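PDB 4DMO: N-hydroxyarylamine O-acetyltransferase from Bacillus cereus, which acts as an arylamine N-acetyltransferase with a non-canonical catalytic triad, and probably O-acetylates N-hydroxyarylamines as well. Local coordinates for residues A[89-97]-A[184-194]; A[104-112]-A[197-208]. All blocks are in the same frame, centred on the assembly; numbering follows the deposited sequence.

Interaction 1 (A[89-97]-A[184-194]). With KH2 (3-(1-methylpiperidinium-1-yl)propane-1-sulfonate), chain C.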
loop_
_atom_site.group_PDB
_atom_site.type_symbol
_atom_site.label_atom_id
_atom_site.label_comp_id
_atom_site.label_asym_id
_atom_site.label_seq_id
_atom_site.Cartn_x
_atom_site.Cartn_y
_atom_site.Cartn_z
ATOM N N VAL A 89 -5.945 -16.373 -0.166
ATOM C CA VAL A 89 -5.643 -15.062 -0.737
ATOM C C VAL A 89 -5.109 -15.126 -2.157
ATOM O O VAL A 89 -4.545 -16.140 -2.596
ATOM C CB VAL A 89 -4.632 -14.290 0.154
ATOM C CG1 VAL A 89 -5.313 -13.792 1.422
ATOM C CG2 VAL A 89 -3.421 -15.137 0.488
ATOM N N HIS A 90 -5.282 -14.025 -2.874
ATOM C CA HIS A 90 -4.835 -13.946 -4.262
ATOM C C HIS A 90 -4.424 -12.510 -4.604
ATOM O O HIS A 90 -4.959 -11.564 -4.065
ATOM C CB HIS A 90 -5.964 -14.409 -5.192
ATOM C CG HIS A 90 -6.616 -15.691 -4.749
ATOM N ND1 HIS A 90 -6.150 -16.936 -5.125
ATOM C CD2 HIS A 90 -7.702 -15.918 -3.965
ATOM C CE1 HIS A 90 -6.910 -17.871 -4.579
ATOM N NE2 HIS A 90 -7.857 -17.281 -3.868
ATOM N N LEU A 91 -3.483 -12.362 -5.517
ATOM C CA LEU A 91 -3.111 -11.063 -6.017
ATOM C C LEU A 91 -3.989 -10.735 -7.218
ATOM O O LEU A 91 -4.444 -11.625 -7.947
ATOM C CB LEU A 91 -1.643 -11.049 -6.442
ATOM C CG LEU A 91 -0.588 -11.091 -5.346
ATOM C CD1 LEU A 91 0.794 -11.042 -5.941
ATOM C CD2 LEU A 91 -0.795 -9.929 -4.405
ATOM N N VAL A 92 -4.237 -9.446 -7.399
ATOM C CA VAL A 92 -4.937 -8.955 -8.566
ATOM C C VAL A 92 -4.192 -7.756 -9.106
ATOM O O VAL A 92 -3.431 -7.079 -8.380
ATOM C CB VAL A 92 -6.385 -8.554 -8.240
ATOM C CG1 VAL A 92 -7.173 -9.785 -7.800
ATOM C CG2 VAL A 92 -6.413 -7.489 -7.184
ATOM N N SER A 93 -4.433 -7.498 -10.387
ATOM C CA SER A 93 -3.788 -6.425 -11.110
ATOM C C SER A 93 -4.820 -5.381 -11.480
ATOM O O SER A 93 -5.964 -5.706 -11.775
ATOM C CB SER A 93 -3.112 -6.980 -12.375
ATOM O OG SER A 93 -2.812 -5.961 -13.315
ATOM N N GLY A 94 -4.388 -4.131 -11.508
ATOM C CA GLY A 94 -5.256 -3.043 -11.869
ATOM C C GLY A 94 -4.484 -1.821 -12.291
ATOM O O GLY A 94 -3.268 -1.861 -12.453
ATOM N N THR A 95 -5.228 -0.736 -12.480
ATOM C CA THR A 95 -4.680 0.510 -12.909
ATOM C C THR A 95 -5.309 1.622 -12.096
ATOM O O THR A 95 -6.531 1.684 -11.964
ATOM C CB THR A 95 -4.977 0.756 -14.406
ATOM O OG1 THR A 95 -4.459 -0.321 -15.201
ATOM C CG2 THR A 95 -4.364 2.084 -14.859
ATOM N N VAL A 96 -4.476 2.516 -11.572
ATOM C CA VAL A 96 -4.939 3.660 -10.785
ATOM C C VAL A 96 -5.513 4.742 -11.703
ATOM O O VAL A 96 -5.114 4.876 -12.869
ATOM C CB VAL A 96 -3.792 4.281 -9.932
ATOM C CG1 VAL A 96 -4.281 5.537 -9.149
ATOM C CG2 VAL A 96 -3.223 3.252 -8.978
ATOM N N TYR A 97 -6.473 5.488 -11.163
ATOM C CA TYR A 97 -7.079 6.598 -11.875
ATOM C C TYR A 97 -6.641 7.895 -11.243
ATOM O O TYR A 97 -6.534 8.011 -10.026
ATOM C CB TYR A 97 -8.592 6.517 -11.823
ATOM C CG TYR A 97 -9.303 7.513 -12.722
ATOM C CD1 TYR A 97 -9.376 7.287 -14.097
ATOM C CD2 TYR A 97 -9.941 8.650 -12.198
ATOM C CE1 TYR A 97 -10.031 8.154 -14.929
ATOM C CE2 TYR A 97 -10.611 9.538 -13.039
ATOM C CZ TYR A 97 -10.647 9.280 -14.408
ATOM O OH TYR A 97 -11.301 10.123 -15.287
ATOM N N LEU A 184 -13.290 7.432 -8.388
ATOM C CA LEU A 184 -12.575 6.231 -8.727
ATOM C C LEU A 184 -11.145 6.290 -8.206
ATOM O O LEU A 184 -10.430 7.255 -8.487
ATOM C CB LEU A 184 -12.569 6.063 -10.235
ATOM C CG LEU A 184 -11.805 4.852 -10.758
ATOM C CD1 LEU A 184 -12.316 3.587 -10.119
ATOM C CD2 LEU A 184 -11.907 4.774 -12.297
ATOM N N GLY A 185 -10.757 5.266 -7.429
ATOM C CA GLY A 185 -9.400 5.136 -6.909
ATOM C C GLY A 185 -8.597 4.338 -7.903
ATOM O O GLY A 185 -7.703 4.840 -8.585
ATOM N N TYR A 186 -8.956 3.075 -8.017
ATOM C CA TYR A 186 -8.456 2.306 -9.131
ATOM C C TYR A 186 -9.458 1.265 -9.613
ATOM O O TYR A 186 -10.409 0.882 -8.904
ATOM C CB TYR A 186 -7.125 1.646 -8.788
ATOM C CG TYR A 186 -7.201 0.704 -7.613
ATOM C CD1 TYR A 186 -6.783 1.102 -6.339
ATOM C CD2 TYR A 186 -7.659 -0.592 -7.782
ATOM C CE1 TYR A 186 -6.850 0.235 -5.278
ATOM C CE2 TYR A 186 -7.716 -1.468 -6.725
ATOM C CZ TYR A 186 -7.310 -1.057 -5.479
ATOM O OH TYR A 186 -7.383 -1.933 -4.420
ATOM N N ALA A 187 -9.234 0.868 -10.865
ATOM C CA ALA A 187 -9.936 -0.220 -11.483
ATOM C C ALA A 187 -9.026 -1.432 -11.447
ATOM O O ALA A 187 -7.797 -1.305 -11.583
ATOM C CB ALA A 187 -10.285 0.153 -12.937
ATOM N N PHE A 188 -9.614 -2.608 -11.266
ATOM C CA PHE A 188 -8.849 -3.853 -11.299
ATOM C C PHE A 188 -9.669 -4.989 -11.892
ATOM O O PHE A 188 -10.882 -4.894 -11.962
ATOM C CB PHE A 188 -8.377 -4.257 -9.905
ATOM C CG PHE A 188 -9.502 -4.562 -8.934
ATOM C CD1 PHE A 188 -10.172 -3.539 -8.284
ATOM C CD2 PHE A 188 -9.867 -5.868 -8.660
ATOM C CE1 PHE A 188 -11.193 -3.818 -7.379
ATOM C CE2 PHE A 188 -10.897 -6.144 -7.768
ATOM C CZ PHE A 188 -11.548 -5.115 -7.123
ATOM N N TYR A 189 -8.977 -6.041 -12.326
ATOM C CA TYR A 189 -9.593 -7.279 -12.763
ATOM C C TYR A 189 -9.593 -8.287 -11.593
ATOM O O TYR A 189 -8.595 -8.401 -10.870
ATOM C CB TYR A 189 -8.810 -7.855 -13.948
ATOM C CG TYR A 189 -8.830 -7.007 -15.187
ATOM C CD1 TYR A 189 -9.940 -7.018 -16.033
ATOM C CD2 TYR A 189 -7.736 -6.182 -15.530
ATOM C CE1 TYR A 189 -9.977 -6.229 -17.204
ATOM C CE2 TYR A 189 -7.758 -5.381 -16.717
ATOM C CZ TYR A 189 -8.901 -5.423 -17.533
ATOM O OH TYR A 189 -8.985 -4.668 -18.684
ATOM N N ILE A 190 -10.707 -8.996 -11.389
ATOM C CA ILE A 190 -10.824 -9.966 -10.289
ATOM C C ILE A 190 -9.983 -11.216 -10.548
ATOM O O ILE A 190 -9.680 -11.979 -9.632
ATOM C CB ILE A 190 -12.313 -10.381 -10.046
ATOM C CG1 ILE A 190 -12.472 -11.144 -8.724
ATOM C CG2 ILE A 190 -12.827 -11.235 -11.208
ATOM C CD1 ILE A 190 -11.889 -10.428 -7.508
ATOM N N GLU A 191 -9.626 -11.415 -11.813
ATOM C CA GLU A 191 -8.793 -12.535 -12.254
ATOM C C GLU A 191 -7.415 -12.554 -11.555
ATOM O O GLU A 191 -6.689 -11.561 -11.523
ATOM C CB GLU A 191 -8.622 -12.485 -13.781
ATOM C CG GLU A 191 -9.890 -12.902 -14.607
ATOM C CD GLU A 191 -11.001 -11.831 -14.705
ATOM O OE1 GLU A 191 -10.740 -10.622 -14.488
ATOM O OE2 GLU A 191 -12.149 -12.214 -14.995
ATOM N N GLU A 192 -7.067 -13.714 -11.021
ATOM C CA GLU A 192 -5.848 -13.904 -10.252
ATOM C C GLU A 192 -4.559 -13.788 -11.062
ATOM O O GLU A 192 -4.452 -14.229 -12.210
ATOM C CB GLU A 192 -5.887 -15.259 -9.554
ATOM C CG GLU A 192 -4.528 -15.832 -9.281
ATOM C CD GLU A 192 -4.583 -16.981 -8.304
ATOM O OE1 GLU A 192 -5.630 -17.123 -7.639
ATOM O OE2 GLU A 192 -3.590 -17.736 -8.215
ATOM N N VAL A 193 -3.581 -13.161 -10.433
ATOM C CA VAL A 193 -2.265 -13.004 -11.020
ATOM C C VAL A 193 -1.211 -13.503 -10.019
ATOM O O VAL A 193 -1.532 -13.748 -8.852
ATOM C CB VAL A 193 -2.006 -11.518 -11.398
ATOM C CG1 VAL A 193 -3.119 -10.970 -12.298
ATOM C CG2 VAL A 193 -1.857 -10.649 -10.147
ATOM N N ASP A 194 0.039 -13.632 -10.474
ATOM C CA ASP A 194 1.139 -14.079 -9.605
ATOM C C ASP A 194 2.262 -13.044 -9.521
ATOM O O ASP A 194 2.124 -11.925 -10.019
ATOM C CB ASP A 194 1.691 -15.433 -10.079
ATOM C CG ASP A 194 2.262 -15.393 -11.501
ATOM O OD1 ASP A 194 2.282 -16.466 -12.154
ATOM O OD2 ASP A 194 2.709 -14.321 -11.973
HETATM S S KH2 C . -14.723 10.052 -10.984
HETATM C C1 KH2 C . -13.889 9.632 -12.479
HETATM O O1 KH2 C . -13.880 10.760 -10.052
HETATM N N2 KH2 C . -14.385 6.972 -15.145
HETATM O O2 KH2 C . -15.274 8.912 -10.287
HETATM C C4 KH2 C . -14.615 8.897 -13.549
HETATM O O4 KH2 C . -15.885 10.892 -11.190
HETATM C C7 KH2 C . -13.960 7.642 -13.974
HETATM C C11 KH2 C . -15.678 6.418 -14.952
HETATM C C12 KH2 C . -13.607 5.179 -16.654
HETATM C C13 KH2 C . -13.706 7.414 -17.429
HETATM C C14 KH2 C . -14.231 6.046 -17.692
HETATM C C15 KH2 C . -14.436 7.894 -16.225
HETATM C C16 KH2 C . -13.414 5.948 -15.399
HETATM O O HOH W 1 -6.302 -9.084 -11.845
#
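T95 and A187 exchange two backbone hydrogen bonds, N of each to O of the other, so that 89-97 and 184-188 lie antiparallel (160°) with segment axes 4.5 Å apart at their closest. The next hydrogen bonds outward are Y189 N to S93 O and Y97 N to G185 O. G94, lacking a side chain, lets F188 CA come within 3.7 Å of its own CA. Y186 sets its ring between backbone N and carbonyl carbon (chi1 60°), leaving Y186 CB to touch T95 O at 3.2 Å; F188 meets V92 CG2 through ring atom CD2. Around 189-193, L91 CB packs on V193 CG2 beside the V193 N to L91 O hydrogen bond, and a water accepts from S93 N. H90 ND1 reaches E192 OE1 (2.6 Å) in a weak, strongly bent bond.

At the far end L184 crosses the Y97 side chain at about a right angle, its CG 3.8 Å from Y97 CB. Ligand atom C7 lies 3.7 Å above one face of the Y97 ring, toward the rim, while L184 N donates to sulfonate O2 (3.1 Å). The zwitterion is received by two chemistries, a backbone N-H for its anionic end and an aromatic face for its propyl linker.

Interaction 2 (A[104-112]-A[197-208])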
loop_
_atom_site.group_PDB
_atom_site.type_symbol
_atom_site.label_atom_id
_atom_site.label_comp_id
_atom_site.label_asym_id
_atom_site.label_seq_id
_atom_site.Cartn_x
_atom_site.Cartn_y
_atom_site.Cartn_z
ATOM N N TRP A 104 -6.202 8.047 -16.721
ATOM C CA TRP A 104 -5.614 6.890 -16.078
ATOM C C TRP A 104 -4.157 7.108 -15.814
ATOM O O TRP A 104 -3.514 7.876 -16.500
ATOM C CB TRP A 104 -5.770 5.642 -16.941
ATOM C CG TRP A 104 -7.180 5.236 -17.148
ATOM C CD1 TRP A 104 -7.935 5.457 -18.265
ATOM C CD2 TRP A 104 -8.007 4.527 -16.218
ATOM N NE1 TRP A 104 -9.189 4.919 -18.089
ATOM C CE2 TRP A 104 -9.274 4.355 -16.846
ATOM C CE3 TRP A 104 -7.831 4.018 -14.925
ATOM C CZ2 TRP A 104 -10.329 3.704 -16.221
ATOM C CZ3 TRP A 104 -8.881 3.364 -14.309
ATOM C CH2 TRP A 104 -10.123 3.226 -14.959
ATOM N N ALA A 105 -3.669 6.477 -14.756
ATOM C CA ALA A 105 -2.240 6.347 -14.528
ATOM C C ALA A 105 -1.740 5.258 -15.454
ATOM O O ALA A 105 -2.515 4.680 -16.224
ATOM C CB ALA A 105 -1.958 5.977 -13.079
ATOM N N VAL A 106 -0.454 4.959 -15.363
ATOM C CA VAL A 106 0.140 3.948 -16.209
ATOM C C VAL A 106 -0.609 2.642 -16.075
ATOM O O VAL A 106 -1.016 2.242 -14.971
ATOM C CB VAL A 106 1.644 3.720 -15.905
ATOM C CG1 VAL A 106 2.417 4.891 -16.381
ATOM C CG2 VAL A 106 1.887 3.470 -14.424
ATOM N N ASP A 107 -0.764 1.971 -17.216
ATOM C CA ASP A 107 -1.539 0.739 -17.306
ATOM C C ASP A 107 -0.909 -0.376 -16.472
ATOM O O ASP A 107 0.282 -0.647 -16.585
ATOM C CB ASP A 107 -1.649 0.283 -18.764
ATOM C CG ASP A 107 -2.565 -0.867 -18.920
ATOM O OD1 ASP A 107 -2.116 -2.017 -18.754
ATOM O OD2 ASP A 107 -3.758 -0.628 -19.149
ATOM N N SER A 108 -1.729 -1.004 -15.632
ATOM C CA SER A 108 -1.322 -2.177 -14.872
ATOM C C SER A 108 -0.218 -1.867 -13.902
ATOM O O SER A 108 0.639 -2.703 -13.610
ATOM C CB SER A 108 -0.933 -3.298 -15.820
ATOM O OG SER A 108 -2.024 -3.607 -16.665
ATOM N N GLY A 109 -0.267 -0.648 -13.384
ATOM C CA GLY A 109 0.678 -0.187 -12.390
ATOM C C GLY A 109 0.323 -0.602 -10.968
ATOM O O GLY A 109 1.143 -0.472 -10.063
ATOM N N HIS A 110 -0.885 -1.107 -10.753
ATOM C CA HIS A 110 -1.299 -1.429 -9.401
ATOM C C HIS A 110 -1.395 -2.923 -9.148
ATOM O O HIS A 110 -1.792 -3.718 -10.010
ATOM C CB HIS A 110 -2.649 -0.772 -9.054
ATOM C CG HIS A 110 -2.984 -0.792 -7.586
ATOM N ND1 HIS A 110 -2.445 0.111 -6.689
ATOM C CD2 HIS A 110 -3.814 -1.585 -6.856
ATOM C CE1 HIS A 110 -2.929 -0.122 -5.478
ATOM N NE2 HIS A 110 -3.776 -1.136 -5.558
ATOM N N ILE A 111 -1.055 -3.295 -7.930
ATOM C CA ILE A 111 -1.241 -4.654 -7.467
ATOM C C ILE A 111 -1.924 -4.584 -6.138
ATOM O O ILE A 111 -1.645 -3.690 -5.362
ATOM C CB ILE A 111 0.073 -5.368 -7.266
ATOM C CG1 ILE A 111 0.802 -5.505 -8.591
ATOM C CG2 ILE A 111 -0.138 -6.725 -6.584
ATOM C CD1 ILE A 111 0.161 -6.453 -9.557
ATOM N N ALA A 112 -2.811 -5.529 -5.873
ATOM C CA ALA A 112 -3.536 -5.595 -4.602
ATOM C C ALA A 112 -3.844 -7.046 -4.285
ATOM O O ALA A 112 -3.525 -7.958 -5.061
ATOM C CB ALA A 112 -4.819 -4.783 -4.662
ATOM N N LYS A 197 3.332 -10.886 -12.493
ATOM C CA LYS A 197 2.583 -9.673 -12.789
ATOM C C LYS A 197 3.059 -8.552 -11.854
ATOM O O LYS A 197 3.162 -7.395 -12.258
ATOM C CB LYS A 197 1.088 -9.881 -12.633
ATOM C CG LYS A 197 0.280 -8.801 -13.303
ATOM C CD LYS A 197 0.657 -8.668 -14.775
ATOM C CE LYS A 197 -0.464 -8.039 -15.630
ATOM N NZ LYS A 197 0.102 -7.556 -16.940
ATOM N N ALA A 198 3.393 -8.907 -10.618
ATOM C CA ALA A 198 3.935 -7.932 -9.667
ATOM C C ALA A 198 5.261 -7.364 -10.164
ATOM O O ALA A 198 5.494 -6.155 -10.077
ATOM C CB ALA A 198 4.102 -8.561 -8.324
ATOM N N ASN A 199 6.116 -8.220 -10.724
ATOM C CA ASN A 199 7.393 -7.752 -11.222
ATOM C C ASN A 199 7.182 -6.871 -12.416
ATOM O O ASN A 199 7.885 -5.888 -12.601
ATOM C CB ASN A 199 8.338 -8.911 -11.549
ATOM C CG ASN A 199 8.928 -9.522 -10.294
ATOM O OD1 ASN A 199 9.715 -8.887 -9.606
ATOM N ND2 ASN A 199 8.523 -10.742 -9.970
ATOM N N THR A 200 6.173 -7.197 -13.202
ATOM C CA THR A 200 5.810 -6.385 -14.349
ATOM C C THR A 200 5.273 -5.013 -13.960
ATOM O O THR A 200 5.528 -3.998 -14.638
ATOM C CB THR A 200 4.802 -7.176 -15.230
ATOM O OG1 THR A 200 5.532 -8.192 -15.936
ATOM C CG2 THR A 200 4.066 -6.272 -16.238
ATOM N N ALA A 201 4.526 -4.950 -12.865
ATOM C CA ALA A 201 4.044 -3.654 -12.384
ATOM C C ALA A 201 5.248 -2.810 -11.958
ATOM O O ALA A 201 5.342 -1.607 -12.249
ATOM C CB ALA A 201 3.054 -3.845 -11.227
ATOM N N GLN A 202 6.191 -3.451 -11.282
ATOM C CA GLN A 202 7.428 -2.775 -10.896
ATOM C C GLN A 202 8.151 -2.180 -12.092
ATOM O O GLN A 202 8.495 -1.002 -12.085
ATOM C CB GLN A 202 8.373 -3.738 -10.154
ATOM C CG GLN A 202 9.649 -3.051 -9.603
ATOM C CD GLN A 202 10.391 -3.917 -8.582
ATOM O OE1 GLN A 202 10.529 -3.541 -7.406
ATOM N NE2 GLN A 202 10.884 -5.070 -9.026
ATOM N N LYS A 203 8.357 -3.000 -13.113
ATOM C CA LYS A 203 9.061 -2.563 -14.293
ATOM C C LYS A 203 8.348 -1.371 -14.854
ATOM O O LYS A 203 8.985 -0.390 -15.232
ATOM C CB LYS A 203 9.144 -3.694 -15.330
ATOM C CG LYS A 203 10.102 -3.423 -16.514
ATOM C CD LYS A 203 10.075 -4.563 -17.582
ATOM C CE LYS A 203 10.953 -4.272 -18.841
ATOM N NZ LYS A 203 12.449 -4.331 -18.579
ATOM N N ILE A 204 7.024 -1.453 -14.931
ATOM C CA ILE A 204 6.230 -0.354 -15.452
ATOM C C ILE A 204 6.458 0.912 -14.629
ATOM O O ILE A 204 6.761 1.972 -15.171
ATOM C CB ILE A 204 4.732 -0.715 -15.471
ATOM C CG1 ILE A 204 4.472 -1.744 -16.567
ATOM C CG2 ILE A 204 3.891 0.522 -15.715
ATOM C CD1 ILE A 204 3.229 -2.560 -16.364
ATOM N N ILE A 205 6.315 0.808 -13.317
ATOM C CA ILE A 205 6.465 1.974 -12.453
ATOM C C ILE A 205 7.940 2.466 -12.431
ATOM O O ILE A 205 8.209 3.674 -12.406
ATOM C CB ILE A 205 5.944 1.665 -10.998
ATOM C CG1 ILE A 205 4.410 1.450 -10.974
ATOM C CG2 ILE A 205 6.345 2.758 -10.037
ATOM C CD1 ILE A 205 3.571 2.582 -11.521
ATOM N N VAL A 206 8.909 1.564 -12.487
ATOM C CA VAL A 206 10.294 2.039 -12.619
ATOM C C VAL A 206 10.606 2.766 -13.955
ATOM O O VAL A 206 11.301 3.796 -13.972
ATOM C CB VAL A 206 11.305 0.892 -12.454
ATOM C CG1 VAL A 206 12.718 1.349 -12.926
ATOM C CG2 VAL A 206 11.352 0.451 -10.996
ATOM N N GLU A 207 10.095 2.225 -15.062
ATOM C CA GLU A 207 10.548 2.613 -16.412
ATOM C C GLU A 207 9.648 3.605 -17.139
ATOM O O GLU A 207 10.125 4.541 -17.773
ATOM C CB GLU A 207 10.725 1.372 -17.287
ATOM C CG GLU A 207 11.897 0.478 -16.854
ATOM C CD GLU A 207 11.930 -0.864 -17.571
ATOM O OE1 GLU A 207 11.038 -1.118 -18.391
ATOM O OE2 GLU A 207 12.831 -1.678 -17.299
ATOM N N HIS A 208 8.349 3.390 -17.087
ATOM C CA HIS A 208 7.441 4.206 -17.879
ATOM C C HIS A 208 7.732 5.676 -17.648
ATOM O O HIS A 208 8.108 6.071 -16.556
ATOM C CB HIS A 208 6.012 3.875 -17.534
ATOM C CG HIS A 208 5.022 4.310 -18.561
ATOM N ND1 HIS A 208 4.783 5.641 -18.846
ATOM C CD2 HIS A 208 4.173 3.598 -19.343
ATOM C CE1 HIS A 208 3.834 5.730 -19.761
ATOM N NE2 HIS A 208 3.447 4.505 -20.081
#
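D107 and S108, whose carbonyl oxygens both rest against the I204 CD1 methyl, are also joined by a short hydrogen bond: S108 OG donates to D107 OD1 over 2.6 Å, meeting the carboxylate from above its plane. The other oxygen, OD2, forms a salt bridge with K160, so each carboxylate oxygen has a partner. K197 NZ stays 6.2 Å from D107 OD1, near enough perhaps to favour the negative charge but not to bond.

No hydrogen bond links 104-112 to 197-208; the helix meets a type II turn, V106 to G109, through apolar side chains set against methyls and carbonyl oxygens. V106 does most at the C-terminal end of the helix. Its CG1 stands over the centre of the H208 ring, 3.5 Å from the centroid and 12° off the normal, a CH-pi contact on one face of the imidazole. The ring gets there because H208 CG swings anti to the backbone N (chi1 -161°), and ND1 is bonded to G210 just beyond the helix. The other methyl of V106, CG2, presses tightly on I205 CD1 (3.5 Å) and touches I204 CG2.

Toward the helix N terminus, A201 CB sits 3.6 Å from S108 O and 3.8 Å from I111 CG1, and alanine facing glycine lets A201 CA and G109 CA come to 4.8 Å. I111 CD1 then passes alongside A198 CA.

Opposite G94 the strand bulges at G109-H110; H110 points away from the helix, touches C71 and hydrogen-bonds through NE2 to E125, a grouping consistent with the Cys-His-Glu triad of the enzyme. Segment 197-207 runs roughly antiparallel, at 147°, to strand 110-112, with Y72 of helix 71-84 touching both I111 and I205.

From the N terminus the chain supplies 89-97, then its neighbour in the sheet, 104-112, before a long excursion with no helix brings it back. The return strand, 184-188, completes interaction 1 on the other side of 89-97 and closes a loop of 86 residues; helix 195-207 follows after a short connection, and interaction 2 closes one of 84. The segments alternate, so the two loops cross rather than nest. One contact joins two neighbouring inner strands of the antiparallel sheet, the other lays a helix against it. They meet where T95 OG1 probably bonds to S108 N, V92 N to A112 O, and Y186 packs on H110. W104 also contributes to the ligand site that interaction 1 borders.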